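Local coordinates for protein trans-2-enoyl-CoA reductase [NADH] (Treponema denticola ATCC 35405, PDB 4GGO) that reduces the carbon-carbon double bond of trans-2-enoyl-CoA thioesters with NADH, turning crotonyl-CoA into butyryl-CoA in fatty acid synthesis, at residues A[17-22]-A[96-101]; A[72-77]-A[318-323]; A[235-240]-A[342-347]; A[364-367]-A[371-374]. One frame throughout, in Å; residues are numbered along the deposited sequence.

Contact 1. Residues A[17-22]-A[96-101]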
loop_
_atom_site.group_PDB
_atom_site.type_symbol
_atom_site.label_atom_id
_atom_site.label_comp_id
_atom_site.label_asym_id
_atom_site.label_seq_id
_atom_site.Cartn_x
_atom_site.Cartn_y
_atom_site.Cartn_z
ATOM N N LEU A 17 0.762 2.171 -18.515
ATOM C CA LEU A 17 0.268 3.528 -18.727
ATOM C C LEU A 17 -1.247 3.655 -18.604
ATOM O O LEU A 17 -1.746 4.626 -18.039
ATOM C CB LEU A 17 0.731 4.060 -20.087
ATOM C CG LEU A 17 2.246 4.096 -20.305
ATOM C CD1 LEU A 17 2.594 4.821 -21.608
ATOM C CD2 LEU A 17 2.959 4.722 -19.107
ATOM N N ASN A 18 -1.975 2.677 -19.132
ATOM C CA ASN A 18 -3.434 2.734 -19.136
ATOM C C ASN A 18 -4.088 1.861 -18.065
ATOM O O ASN A 18 -3.407 1.277 -17.223
ATOM C CB ASN A 18 -3.976 2.372 -20.520
ATOM C CG ASN A 18 -3.515 1.007 -20.985
ATOM O OD1 ASN A 18 -2.508 0.484 -20.509
ATOM N ND2 ASN A 18 -4.248 0.423 -21.925
ATOM N N ALA A 19 -5.414 1.781 -18.103
ATOM C CA ALA A 19 -6.159 0.996 -17.125
ATOM C C ALA A 19 -7.487 0.511 -17.693
ATOM O O ALA A 19 -8.100 1.181 -18.524
ATOM C CB ALA A 19 -6.387 1.807 -15.859
ATOM N N HIS A 20 -7.925 -0.659 -17.239
ATOM C CA HIS A 20 -9.195 -1.224 -17.671
ATOM C C HIS A 20 -10.264 -0.946 -16.618
ATOM O O HIS A 20 -10.172 -1.441 -15.495
ATOM C CB HIS A 20 -9.054 -2.729 -17.900
ATOM C CG HIS A 20 -10.079 -3.300 -18.829
ATOM N ND1 HIS A 20 -11.340 -3.669 -18.412
ATOM C CD2 HIS A 20 -10.028 -3.571 -20.154
ATOM C CE1 HIS A 20 -12.022 -4.140 -19.441
ATOM N NE2 HIS A 20 -11.249 -4.091 -20.510
ATOM N N PRO A 21 -11.278 -0.143 -16.978
ATOM C CA PRO A 21 -12.332 0.295 -16.055
ATOM C C PRO A 21 -13.070 -0.861 -15.381
ATOM O O PRO A 21 -13.218 -0.860 -14.160
ATOM C CB PRO A 21 -13.290 1.073 -16.962
ATOM C CG PRO A 21 -12.435 1.542 -18.088
ATOM C CD PRO A 21 -11.449 0.437 -18.321
ATOM N N GLN A 22 -13.524 -1.831 -16.168
ATOM C CA GLN A 22 -14.272 -2.961 -15.624
ATOM C C GLN A 22 -13.366 -3.888 -14.821
ATOM O O GLN A 22 -13.786 -4.467 -13.820
ATOM C CB GLN A 22 -14.977 -3.742 -16.737
ATOM C CG GLN A 22 -16.137 -3.004 -17.390
ATOM C CD GLN A 22 -15.683 -1.870 -18.287
ATOM O OE1 GLN A 22 -15.966 -0.703 -18.021
ATOM N NE2 GLN A 22 -14.971 -2.209 -19.357
ATOM N N GLY A 96 -6.605 4.165 -9.833
ATOM C CA GLY A 96 -7.163 4.537 -8.546
ATOM C C GLY A 96 -8.487 5.271 -8.655
ATOM O O GLY A 96 -9.322 5.197 -7.754
ATOM N N TRP A 97 -8.676 5.986 -9.761
ATOM C CA TRP A 97 -9.921 6.706 -10.005
ATOM C C TRP A 97 -11.068 5.717 -10.159
ATOM O O TRP A 97 -12.113 5.862 -9.527
ATOM C CB TRP A 97 -9.800 7.582 -11.258
ATOM C CG TRP A 97 -10.950 8.525 -11.464
ATOM C CD1 TRP A 97 -11.229 9.647 -10.739
ATOM C CD2 TRP A 97 -11.965 8.438 -12.474
ATOM N NE1 TRP A 97 -12.358 10.260 -11.230
ATOM C CE2 TRP A 97 -12.828 9.537 -12.294
ATOM C CE3 TRP A 97 -12.229 7.536 -13.509
ATOM C CZ2 TRP A 97 -13.936 9.758 -13.110
ATOM C CZ3 TRP A 97 -13.331 7.756 -14.318
ATOM C CH2 TRP A 97 -14.170 8.859 -14.114
ATOM N N TYR A 98 -10.861 4.707 -10.997
ATOM C CA TYR A 98 -11.863 3.670 -11.213
ATOM C C TYR A 98 -12.107 2.865 -9.939
ATOM O O TYR A 98 -13.247 2.513 -9.627
ATOM C CB TYR A 98 -11.448 2.748 -12.363
ATOM C CG TYR A 98 -11.263 3.476 -13.678
ATOM C CD1 TYR A 98 -12.360 3.890 -14.424
ATOM C CD2 TYR A 98 -9.994 3.752 -14.170
ATOM C CE1 TYR A 98 -12.199 4.558 -15.624
ATOM C CE2 TYR A 98 -9.823 4.419 -15.371
ATOM C CZ TYR A 98 -10.929 4.819 -16.093
ATOM O OH TYR A 98 -10.765 5.482 -17.287
ATOM N N ASN A 99 -11.033 2.585 -9.204
ATOM C CA ASN A 99 -11.134 1.894 -7.923
ATOM C C ASN A 99 -12.023 2.648 -6.937
ATOM O O ASN A 99 -12.886 2.054 -6.291
ATOM C CB ASN A 99 -9.750 1.671 -7.309
ATOM C CG ASN A 99 -8.943 0.622 -8.051
ATOM O OD1 ASN A 99 -9.483 -0.152 -8.842
ATOM N ND2 ASN A 99 -7.642 0.583 -7.788
ATOM N N ASN A 100 -11.806 3.956 -6.828
ATOM C CA ASN A 100 -12.620 4.795 -5.951
ATOM C C ASN A 100 -14.089 4.813 -6.362
ATOM O O ASN A 100 -14.978 4.814 -5.509
ATOM C CB ASN A 100 -12.079 6.227 -5.904
ATOM C CG ASN A 100 -10.783 6.337 -5.130
ATOM O OD1 ASN A 100 -10.439 5.456 -4.343
ATOM N ND2 ASN A 100 -10.058 7.430 -5.343
ATOM N N LEU A 101 -14.338 4.837 -7.668
ATOM C CA LEU A 101 -15.702 4.806 -8.183
ATOM C C LEU A 101 -16.375 3.490 -7.818
ATOM O O LEU A 101 -17.532 3.467 -7.403
ATOM C CB LEU A 101 -15.715 4.993 -9.701
ATOM C CG LEU A 101 -15.220 6.331 -10.251
ATOM C CD1 LEU A 101 -15.391 6.374 -11.762
ATOM C CD2 LEU A 101 -15.942 7.496 -9.591
#
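Y98 turns CG anti to its carbonyl carbon (chi1 -59°), and chi2 of -76° then sets the ring flat against P21 at the start of helix 21-38. The contact belongs to the Rossmann-type NAD-binding part of the fold. Y98 sits on helix 95-110, which links strands 77-82 and 114-118 of the parallel sheet. The main interaction is CH-pi. P21 CA lies over one face of the Y98 ring, 4.2 Å from its centroid and 21° off the normal. The proline ring runs alongside the tyrosine, and both point the same way. P21 CB is 3.9 Å from Y98 CE1. A19 adds a looser touch, with its CB 4.3 Å from Y98 CE2. The opposite face of the Y98 ring is covered near its rim by W97 CE3, so the phenol ring lies between P21 and the indole of W97. All three residues that meet across the contact are buried. C24 of helix 21-38 also touches Y98. The next residue, N99, reaches the cofactor site, where its ND2 bonds to the carbonyl O of S59, an NAD-binding residue. The polar end of Y98 is satisfied by backbone: OH hydrogen-bonds to F398 O and to G93 N.

Contact 2. Residues A[72-77]-A[318-323]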
loop_
_atom_site.group_PDB
_atom_site.type_symbol
_atom_site.label_atom_id
_atom_site.label_comp_id
_atom_site.label_asym_id
_atom_site.label_seq_id
_atom_site.Cartn_x
_atom_site.Cartn_y
_atom_site.Cartn_z
ATOM N N PHE A 72 -16.321 -2.957 4.598
ATOM C CA PHE A 72 -17.096 -4.152 4.277
ATOM C C PHE A 72 -16.858 -5.318 5.230
ATOM O O PHE A 72 -17.534 -6.344 5.146
ATOM C CB PHE A 72 -16.852 -4.572 2.827
ATOM C CG PHE A 72 -17.255 -3.528 1.828
ATOM C CD1 PHE A 72 -18.586 -3.362 1.480
ATOM C CD2 PHE A 72 -16.308 -2.702 1.247
ATOM C CE1 PHE A 72 -18.961 -2.397 0.565
ATOM C CE2 PHE A 72 -16.678 -1.737 0.331
ATOM C CZ PHE A 72 -18.007 -1.584 -0.011
ATOM N N GLY A 73 -15.904 -5.156 6.139
ATOM C CA GLY A 73 -15.648 -6.165 7.149
ATOM C C GLY A 73 -16.222 -5.765 8.494
ATOM O O GLY A 73 -16.705 -6.608 9.250
ATOM N N TYR A 74 -16.179 -4.471 8.790
ATOM C CA TYR A 74 -16.597 -3.979 10.098
ATOM C C TYR A 74 -17.778 -3.011 10.038
ATOM O O TYR A 74 -18.360 -2.673 11.068
ATOM C CB TYR A 74 -15.411 -3.346 10.832
ATOM C CG TYR A 74 -14.350 -4.348 11.232
ATOM C CD1 TYR A 74 -14.425 -5.021 12.446
ATOM C CD2 TYR A 74 -13.279 -4.629 10.392
ATOM C CE1 TYR A 74 -13.462 -5.941 12.816
ATOM C CE2 TYR A 74 -12.310 -5.548 10.752
ATOM C CZ TYR A 74 -12.407 -6.201 11.965
ATOM O OH TYR A 74 -11.447 -7.115 12.331
ATOM N N GLY A 75 -18.131 -2.572 8.834
ATOM C CA GLY A 75 -19.269 -1.688 8.650
ATOM C C GLY A 75 -18.956 -0.240 8.975
ATOM O O GLY A 75 -19.859 0.562 9.212
ATOM N N ALA A 76 -17.671 0.099 8.977
ATOM C CA ALA A 76 -17.235 1.432 9.376
ATOM C C ALA A 76 -17.525 2.494 8.323
ATOM O O ALA A 76 -17.585 2.205 7.127
ATOM C CB ALA A 76 -15.751 1.425 9.717
ATOM N N ALA A 77 -17.710 3.726 8.783
ATOM C CA ALA A 77 -17.793 4.871 7.892
ATOM C C ALA A 77 -16.373 5.275 7.523
ATOM O O ALA A 77 -15.502 5.357 8.389
ATOM C CB ALA A 77 -18.516 6.018 8.573
ATOM N N LEU A 318 -4.319 -7.982 9.475
ATOM C CA LEU A 318 -3.915 -6.843 10.294
ATOM C C LEU A 318 -5.034 -6.389 11.231
ATOM O O LEU A 318 -4.813 -6.196 12.424
ATOM C CB LEU A 318 -3.481 -5.675 9.406
ATOM C CG LEU A 318 -3.190 -4.351 10.118
ATOM C CD1 LEU A 318 -1.957 -4.466 11.006
ATOM C CD2 LEU A 318 -3.030 -3.223 9.108
ATOM N N TYR A 319 -6.234 -6.217 10.684
ATOM C CA TYR A 319 -7.386 -5.798 11.476
ATOM C C TYR A 319 -7.768 -6.854 12.510
ATOM O O TYR A 319 -7.948 -6.552 13.691
ATOM C CB TYR A 319 -8.588 -5.524 10.569
ATOM C CG TYR A 319 -8.654 -4.127 9.982
ATOM C CD1 TYR A 319 -7.763 -3.717 8.997
ATOM C CD2 TYR A 319 -9.629 -3.227 10.394
ATOM C CE1 TYR A 319 -7.834 -2.441 8.452
ATOM C CE2 TYR A 319 -9.707 -1.953 9.858
ATOM C CZ TYR A 319 -8.808 -1.566 8.886
ATOM O OH TYR A 319 -8.885 -0.299 8.349
ATOM N N ALA A 320 -7.884 -8.096 12.057
ATOM C CA ALA A 320 -8.394 -9.175 12.895
ATOM C C ALA A 320 -7.390 -9.682 13.930
ATOM O O ALA A 320 -7.775 -10.074 15.032
ATOM C CB ALA A 320 -8.880 -10.324 12.025
ATOM N N GLU A 321 -6.108 -9.673 13.579
ATOM C CA GLU A 321 -5.092 -10.306 14.417
ATOM C C GLU A 321 -4.082 -9.339 15.035
ATOM O O GLU A 321 -3.135 -9.770 15.692
ATOM C CB GLU A 321 -4.360 -11.396 13.631
ATOM C CG GLU A 321 -5.196 -12.631 13.338
ATOM C CD GLU A 321 -5.285 -13.571 14.526
ATOM O OE1 GLU A 321 -4.509 -14.550 14.570
ATOM O OE2 GLU A 321 -6.127 -13.333 15.416
ATOM N N ARG A 322 -4.274 -8.040 14.821
ATOM C CA ARG A 322 -3.407 -7.036 15.435
ATOM C C ARG A 322 -4.211 -5.910 16.081
ATOM O O ARG A 322 -4.119 -5.679 17.285
ATOM C CB ARG A 322 -2.431 -6.444 14.413
ATOM C CG ARG A 322 -1.454 -7.435 13.799
ATOM C CD ARG A 322 -0.480 -7.984 14.831
ATOM N NE ARG A 322 0.607 -8.730 14.203
ATOM C CZ ARG A 322 0.509 -9.990 13.795
ATOM N NH1 ARG A 322 -0.630 -10.650 13.948
ATOM N NH2 ARG A 322 1.549 -10.591 13.231
ATOM N N LEU A 323 -5.001 -5.214 15.269
ATOM C CA LEU A 323 -5.727 -4.036 15.731
ATOM C C LEU A 323 -6.924 -4.387 16.611
ATOM O O LEU A 323 -7.106 -3.809 17.682
ATOM C CB LEU A 323 -6.187 -3.191 14.540
ATOM C CG LEU A 323 -5.100 -2.745 13.559
ATOM C CD1 LEU A 323 -5.698 -1.888 12.453
ATOM C CD2 LEU A 323 -3.992 -1.999 14.285
#
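Y74 lies near the end of helix 61-74, just before G75 takes a positive phi (80°), and it faces Y319 and A320 on helix 311-323, whose last turn widens to a pi-type turn closed by L323 N to L318 O (3.0 Å). Both tyrosines hold CG anti to the carbonyl carbon, which brings their rings together between the helices. Their ring planes are 28° apart, but the rings are slid past each other and barely overlap. The centroids are 5.7 Å apart. The closest touch is Y74 CE2 to Y319 CD2, at 3.6 Å. Y74 CE2 also rests 3.7 Å from Y319 CB, so one corner of the Y74 ring meets the root of the Y319 side chain as well. Farther out, Y74 OH passes over the backbone, 3.7 Å from A320 N, and comes 4.1 Å from A320 CB. T69, five residues before Y74 on the same helix, touches both tyrosines. The contact joins the first helix of the nucleotide-binding beta-alpha-beta unit to a helix whose L318 packs on strands 227-233 and 338-339. Carbon surface does most of the work here: dispersion, rather than a directed polar bond or a full ring stack, joins these two segments.

Contact 3. Residues A[235-240]-A[342-347]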
loop_
_atom_site.group_PDB
_atom_site.type_symbol
_atom_site.label_atom_id
_atom_site.label_comp_id
_atom_site.label_asym_id
_atom_site.label_seq_id
_atom_site.Cartn_x
_atom_site.Cartn_y
_atom_site.Cartn_z
ATOM N N ILE A 235 10.602 -3.694 5.578
ATOM C CA ILE A 235 11.958 -3.932 6.056
ATOM C C ILE A 235 12.727 -4.802 5.064
ATOM O O ILE A 235 13.884 -4.525 4.747
ATOM C CB ILE A 235 11.954 -4.567 7.463
ATOM C CG1 ILE A 235 11.552 -3.524 8.507
ATOM C CG2 ILE A 235 13.316 -5.141 7.805
ATOM C CD1 ILE A 235 11.503 -4.059 9.920
ATOM N N GLY A 236 12.072 -5.848 4.571
ATOM C CA GLY A 236 12.641 -6.675 3.522
ATOM C C GLY A 236 13.684 -7.673 3.983
ATOM O O GLY A 236 14.055 -7.698 5.156
ATOM N N PRO A 237 14.168 -8.504 3.046
ATOM C CA PRO A 237 15.147 -9.560 3.316
ATOM C C PRO A 237 16.564 -9.010 3.431
ATOM O O PRO A 237 16.793 -7.825 3.181
ATOM C CB PRO A 237 15.041 -10.441 2.073
ATOM C CG PRO A 237 14.707 -9.475 0.988
ATOM C CD PRO A 237 13.785 -8.463 1.623
ATOM N N GLU A 238 17.500 -9.877 3.802
ATOM C CA GLU A 238 18.905 -9.506 3.931
ATOM C C GLU A 238 19.487 -8.972 2.629
ATOM O O GLU A 238 20.319 -8.065 2.640
ATOM C CB GLU A 238 19.726 -10.710 4.397
ATOM C CG GLU A 238 19.503 -11.088 5.848
ATOM C CD GLU A 238 20.102 -10.077 6.803
ATOM O OE1 GLU A 238 19.531 -9.879 7.897
ATOM O OE2 GLU A 238 21.146 -9.483 6.459
ATOM N N ALA A 239 19.041 -9.535 1.511
ATOM C CA ALA A 239 19.601 -9.217 0.199
ATOM C C ALA A 239 19.408 -7.761 -0.219
ATOM O O ALA A 239 20.170 -7.240 -1.036
ATOM C CB ALA A 239 19.026 -10.150 -0.860
ATOM N N THR A 240 18.394 -7.106 0.336
ATOM C CA THR A 240 18.078 -5.735 -0.056
ATOM C C THR A 240 18.299 -4.725 1.066
ATOM O O THR A 240 17.797 -3.603 1.003
ATOM C CB THR A 240 16.626 -5.614 -0.560
ATOM O OG1 THR A 240 15.723 -6.016 0.476
ATOM C CG2 THR A 240 16.413 -6.489 -1.784
ATOM N N ASP A 342 5.739 -10.962 9.223
ATOM C CA ASP A 342 6.266 -12.037 10.058
ATOM C C ASP A 342 6.296 -13.385 9.339
ATOM O O ASP A 342 7.175 -14.205 9.592
ATOM C CB ASP A 342 5.495 -12.130 11.381
ATOM C CG ASP A 342 3.991 -12.198 11.184
ATOM O OD1 ASP A 342 3.505 -11.832 10.094
ATOM O OD2 ASP A 342 3.289 -12.612 12.130
ATOM N N TRP A 343 5.343 -13.610 8.440
ATOM C CA TRP A 343 5.331 -14.836 7.648
ATOM C C TRP A 343 6.406 -14.787 6.563
ATOM O O TRP A 343 7.035 -15.798 6.257
ATOM C CB TRP A 343 3.957 -15.066 7.016
ATOM C CG TRP A 343 2.859 -15.304 8.012
ATOM C CD1 TRP A 343 2.980 -15.382 9.371
ATOM C CD2 TRP A 343 1.471 -15.502 7.723
ATOM N NE1 TRP A 343 1.752 -15.613 9.945
ATOM C CE2 TRP A 343 0.809 -15.690 8.954
ATOM C CE3 TRP A 343 0.722 -15.540 6.542
ATOM C CZ2 TRP A 343 -0.565 -15.910 9.037
ATOM C CZ3 TRP A 343 -0.642 -15.758 6.628
ATOM C CH2 TRP A 343 -1.271 -15.941 7.865
ATOM N N GLU A 344 6.608 -13.607 5.983
ATOM C CA GLU A 344 7.636 -13.426 4.964
ATOM C C GLU A 344 9.031 -13.644 5.536
ATOM O O GLU A 344 9.868 -14.308 4.925
ATOM C CB GLU A 344 7.550 -12.028 4.339
ATOM C CG GLU A 344 8.776 -11.660 3.504
ATOM C CD GLU A 344 8.633 -10.327 2.794
ATOM O OE1 GLU A 344 7.529 -9.751 2.832
ATOM O OE2 GLU A 344 9.623 -9.859 2.190
ATOM N N LEU A 345 9.276 -13.084 6.715
ATOM C CA LEU A 345 10.610 -13.118 7.302
ATOM C C LEU A 345 10.830 -14.311 8.228
ATOM O O LEU A 345 11.798 -14.339 8.988
ATOM C CB LEU A 345 10.916 -11.810 8.031
ATOM C CG LEU A 345 11.005 -10.572 7.137
ATOM C CD1 LEU A 345 11.333 -9.341 7.963
ATOM C CD2 LEU A 345 12.040 -10.778 6.037
ATOM N N GLU A 346 9.928 -15.288 8.162
ATOM C CA GLU A 346 10.150 -16.566 8.830
ATOM C C GLU A 346 11.437 -17.173 8.301
ATOM O O GLU A 346 11.733 -17.066 7.112
ATOM C CB GLU A 346 9.000 -17.533 8.560
ATOM C CG GLU A 346 7.776 -17.333 9.417
ATOM C CD GLU A 346 6.651 -18.263 9.013
ATOM O OE1 GLU A 346 6.949 -19.355 8.486
ATOM O OE2 GLU A 346 5.473 -17.902 9.214
ATOM N N GLU A 347 12.200 -17.804 9.186
ATOM C CA GLU A 347 13.473 -18.405 8.809
ATOM C C GLU A 347 13.308 -19.450 7.710
ATOM O O GLU A 347 14.086 -19.485 6.758
ATOM C CB GLU A 347 14.151 -19.030 10.029
ATOM C CG GLU A 347 15.529 -19.600 9.735
ATOM C CD GLU A 347 16.092 -20.402 10.885
ATOM O OE1 GLU A 347 16.200 -19.854 12.002
ATOM O OE2 GLU A 347 16.435 -21.582 10.670
#
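L345 CD2 sits 3.8 Å from the carbonyl O of G236 and 4.3 Å from P237 CA. This methyl makes the closest approach between the two loops. L345 turns CG anti to its carbonyl carbon (chi1 -65°), which brings the branched end toward G236 although the side chain starts off alongside. E344 comes in beside it. Its chain is extended at chi1 and chi2, and OE2 ends 4.4 Å from P237 CD. That is a loose van der Waals contact.

The next shell fixes these groups. E344 OE2 is gripped by two phenols, with hydrogen bonds to Y294 OH and Y234 OH, while E344 OE1 bonds to the backbone N of G279. The buried carboxylate therefore has partners at both oxygens, and its rotation should be well fixed. R245 NH1 holds G236 O, and Q350 of helix 347-359 touches both P237 and L345 and bonds through NE2 to E344 O.

Y234 binds substrate, and its bond to E344 is consistent with E344 holding it in place. G236 lies near Y244, the presumed proton donor. The two loops follow strands 227-233 and 338-339 of the parallel sheet. Loops at the carboxyl ends of parallel strands, bordering the active site, are characteristic of Rossmann-type dehydrogenases and reductases.

Contact 4. Residues A[364-367]-A[371-374]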
loop_
_atom_site.group_PDB
_atom_site.type_symbol
_atom_site.label_atom_id
_atom_site.label_comp_id
_atom_site.label_asym_id
_atom_site.label_seq_id
_atom_site.Cartn_x
_atom_site.Cartn_y
_atom_site.Cartn_z
ATOM N N ASN A 364 15.141 -21.662 -16.476
ATOM C CA ASN A 364 14.243 -22.229 -15.470
ATOM C C ASN A 364 13.377 -21.215 -14.720
ATOM O O ASN A 364 12.549 -21.598 -13.893
ATOM C CB ASN A 364 15.027 -23.095 -14.471
ATOM C CG ASN A 364 16.031 -22.293 -13.650
ATOM O OD1 ASN A 364 15.942 -21.069 -13.547
ATOM N ND2 ASN A 364 16.991 -22.990 -13.058
ATOM N N ALA A 365 13.579 -19.931 -15.009
ATOM C CA ALA A 365 12.934 -18.849 -14.264
ATOM C C ALA A 365 11.415 -18.989 -14.166
ATOM O O ALA A 365 10.842 -18.879 -13.081
ATOM C CB ALA A 365 13.306 -17.499 -14.861
ATOM N N GLU A 366 10.772 -19.240 -15.302
ATOM C CA GLU A 366 9.322 -19.387 -15.348
ATOM C C GLU A 366 8.862 -20.593 -14.532
ATOM O O GLU A 366 7.759 -20.601 -13.982
ATOM C CB GLU A 366 8.848 -19.516 -16.799
ATOM C CG GLU A 366 7.337 -19.599 -16.969
ATOM C CD GLU A 366 6.636 -18.296 -16.640
ATOM O OE1 GLU A 366 7.286 -17.231 -16.705
ATOM O OE2 GLU A 366 5.429 -18.336 -16.316
ATOM N N SER A 367 9.719 -21.606 -14.447
ATOM C CA SER A 367 9.396 -22.833 -13.727
ATOM C C SER A 367 9.788 -22.763 -12.251
ATOM O O SER A 367 9.057 -23.244 -11.385
ATOM C CB SER A 367 10.076 -24.033 -14.392
ATOM O OG SER A 367 9.776 -25.235 -13.705
ATOM N N LEU A 371 6.791 -16.230 -11.778
ATOM C CA LEU A 371 6.754 -15.118 -12.717
ATOM C C LEU A 371 5.319 -14.868 -13.167
ATOM O O LEU A 371 4.941 -13.737 -13.462
ATOM C CB LEU A 371 7.649 -15.398 -13.926
ATOM C CG LEU A 371 9.152 -15.475 -13.654
ATOM C CD1 LEU A 371 9.925 -15.639 -14.953
ATOM C CD2 LEU A 371 9.626 -14.243 -12.895
ATOM N N ALA A 372 4.527 -15.934 -13.211
ATOM C CA ALA A 372 3.116 -15.834 -13.564
ATOM C C ALA A 372 2.358 -15.007 -12.533
ATOM O O ALA A 372 1.566 -14.133 -12.885
ATOM C CB ALA A 372 2.501 -17.220 -13.692
ATOM N N GLY A 373 2.603 -15.289 -11.257
ATOM C CA GLY A 373 1.989 -14.540 -10.177
ATOM C C GLY A 373 2.422 -13.085 -10.184
ATOM O O GLY A 373 1.632 -12.192 -9.879
ATOM N N TYR A 374 3.682 -12.849 -10.535
ATOM C CA TYR A 374 4.220 -11.495 -10.601
ATOM C C TYR A 374 3.531 -10.703 -11.706
ATOM O O TYR A 374 3.133 -9.556 -11.500
ATOM C CB TYR A 374 5.731 -11.526 -10.840
ATOM C CG TYR A 374 6.439 -10.221 -10.540
ATOM C CD1 TYR A 374 6.329 -9.132 -11.397
ATOM C CD2 TYR A 374 7.232 -10.083 -9.408
ATOM C CE1 TYR A 374 6.976 -7.942 -11.130
ATOM C CE2 TYR A 374 7.886 -8.895 -9.132
ATOM C CZ TYR A 374 7.754 -7.828 -9.998
ATOM O OH TYR A 374 8.401 -6.643 -9.733
HETATM O O HOH W 1 5.544 -18.634 -13.614
#
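Water 1 is gripped by both segments: it accepts from A372 N at 2.9 Å and lies 3.0 Å from E366 O. It also makes a weak bond to E366 OE2. It thus joins the backbone of the short helix 365-368 to the first turn of helix 371-380. The E366 side chain leaves with CG anti to the backbone N (chi1 -177°) and then bends at chi2 (69°). The bend carries the carboxylate back across L371, and the two side chains cross. E366 OE1 ends 3.3 Å from L371 CB and 3.5 Å from L371 CD1, a polar atom laid on hydrocarbon. E366 OE2 lies 4.1 Å from A372 CB and forms a salt bridge with R375 NH2. A365 CB meets L371 CD1 at 3.9 Å, and both residues are buried. L371 also packs on A296 of helix 291-305, and A365 O is bonded to T369 OG1 in the linker. Near the cofactor side, Y374 touches V281, an NAD-binding residue. The contact closes a helix-loop-helix corner with a two-residue linker, T369 and D370, using one water and a leucine, in the C-terminal region of the reductase.

The four contacts spread over a single chain built on a seven-stranded parallel sheet. Contacts 1 and 2 involve the helices around the first strands, and their segments alternate along the sequence; their centres are 25 Å apart. Contact 2 reaches across to helix 311-323. It touches contact 3 through a salt bridge, R322 NH2 to D342 OD2 (2.9 Å), and their segments alternate too. Contact 3 lies opposite contact 1 about the chain's centre, with centres 32 Å apart. Contact 4 comes last, its centre 20 Å from that of contact 3, and both have residues packed on helix 291-305. Regions distant in sequence thus meet close to the NAD and substrate sites of one monomer.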